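Local structure of aromatic-ring-hydroxylating dioxygenase beta subunit (Catenulispora acidiphila, 6VW4) at residues A8-Y11 and A12-Q16. The protein is of unknown function but has an NTF2-like fold, binds a benzoisochromene acetic acid polyketide ligand and may be a dioxygenase. Residues are numbered along the deposited sequence; the frame is centred on the assembly and turned at random.
Sequences AALY and AEVQQ
Leu10 O accepts the shortest of four i to i+4 backbone hydrogen bonds, from Val14 N at 2.8 Å, with an N-H...O angle of 159°. Its neighbours run from Ala12 N to Ala8 O (3.3 Å), Glu13 N to Ala9 O and Gln15 N to Tyr11 O, the repeat that defines an alpha helix, here the first turns of helix 8-26. On one flank Leu10 CD1 meets Val14 CG2 at 4.3 Å and Glu13 OE1 at 4.0 Å; that carboxylate oxygen has its charged partner in Arg126. On another, the Gln15 amide lies obliquely against the Tyr11 ring, the planes 60° apart, with Gln15 OE1 3.4 Å from Tyr11 CD1. Tyr11 CG stands anti to the backbone N (chi1 -170°), and the ring projects outward from the helix to bring OH to Leu83 O of strand 75-86 in a hydrogen bond. Gln15 packs on Tyr11 of a second subunit and on Gln15 of the third, which Tyr11 also touches; Gln16 NE2 hydrogen-bonds to Ile85 O of the second subunit. Cutting Gln15 back to an alanine is likely to leave the CD1-CE1 side of Tyr11 without its amide neighbour and open a gap against both subunits. Polar side-chain ends thus tie this helix start to the sheet and to the trimer.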
# COMPACT_ATOMS: atom_id res chain seq x y z
N ALA A 8 -3.96 -0.50 -18.32
CA ALA A 8 -3.31 0.33 -17.33
C ALA A 8 -4.23 1.42 -16.80
O ALA A 8 -4.16 1.78 -15.62
CB ALA A 8 -2.07 0.98 -17.94
N ALA A 9 -5.05 2.01 -17.68
CA ALA A 9 -5.84 3.15 -17.23
C ALA A 9 -6.96 2.69 -16.32
O ALA A 9 -7.32 3.38 -15.36
CB ALA A 9 -6.41 3.93 -18.42
N LEU A 10 -7.52 1.51 -16.60
CA LEU A 10 -8.52 0.94 -15.70
C LEU A 10 -7.91 0.61 -14.34
O LEU A 10 -8.58 0.72 -13.31
CB LEU A 10 -9.12 -0.30 -16.34
CG LEU A 10 -10.26 -0.98 -15.58
CD1 LEU A 10 -11.46 -0.14 -15.38
CD2 LEU A 10 -10.54 -2.22 -16.38
N TYR A 11 -6.64 0.19 -14.32
CA TYR A 11 -6.01 -0.18 -13.06
C TYR A 11 -5.95 1.03 -12.13
O TYR A 11 -6.39 0.97 -10.97
CB TYR A 11 -4.61 -0.75 -13.36
CG TYR A 11 -3.91 -1.39 -12.22
CD1 TYR A 11 -3.08 -0.65 -11.38
CD2 TYR A 11 -4.07 -2.73 -11.97
CE1 TYR A 11 -2.44 -1.23 -10.33
CE2 TYR A 11 -3.42 -3.33 -10.93
CZ TYR A 11 -2.62 -2.57 -10.10
OH TYR A 11 -1.99 -3.19 -9.08
N ALA A 12 -5.48 2.15 -12.65
CA ALA A 12 -5.50 3.40 -11.88
C ALA A 12 -6.92 3.85 -11.52
O ALA A 12 -7.15 4.40 -10.43
CB ALA A 12 -4.78 4.51 -12.66
N GLU A 13 -7.87 3.68 -12.44
CA GLU A 13 -9.24 4.07 -12.13
C GLU A 13 -9.82 3.24 -10.98
O GLU A 13 -10.53 3.77 -10.12
CB GLU A 13 -10.10 3.92 -13.39
CG GLU A 13 -11.30 4.84 -13.43
CD GLU A 13 -12.29 4.54 -14.57
OE1 GLU A 13 -11.95 3.83 -15.54
OE2 GLU A 13 -13.44 5.03 -14.45
N VAL A 14 -9.52 1.93 -10.93
CA VAL A 14 -10.00 1.12 -9.80
C VAL A 14 -9.37 1.58 -8.48
O VAL A 14 -10.07 1.74 -7.46
CB VAL A 14 -9.74 -0.38 -10.04
CG1 VAL A 14 -10.08 -1.17 -8.72
CG2 VAL A 14 -10.55 -0.88 -11.23
N GLN A 15 -8.07 1.85 -8.49
CA GLN A 15 -7.42 2.34 -7.27
C GLN A 15 -8.02 3.65 -6.80
O GLN A 15 -8.24 3.85 -5.60
CB GLN A 15 -5.93 2.52 -7.50
CG GLN A 15 -5.18 1.31 -7.89
CD GLN A 15 -3.76 1.66 -8.31
OE1 GLN A 15 -3.50 2.15 -9.44
NE2 GLN A 15 -2.83 1.45 -7.41
N GLN A 16 -8.31 4.57 -7.75
CA GLN A 16 -8.90 5.86 -7.39
C GLN A 16 -10.27 5.66 -6.78
O GLN A 16 -10.63 6.33 -5.78
CB GLN A 16 -8.99 6.76 -8.62
CG GLN A 16 -9.88 8.00 -8.45
CD GLN A 16 -9.10 9.26 -8.03
OE1 GLN A 16 -7.89 9.19 -7.80
NE2 GLN A 16 -9.78 10.39 -7.92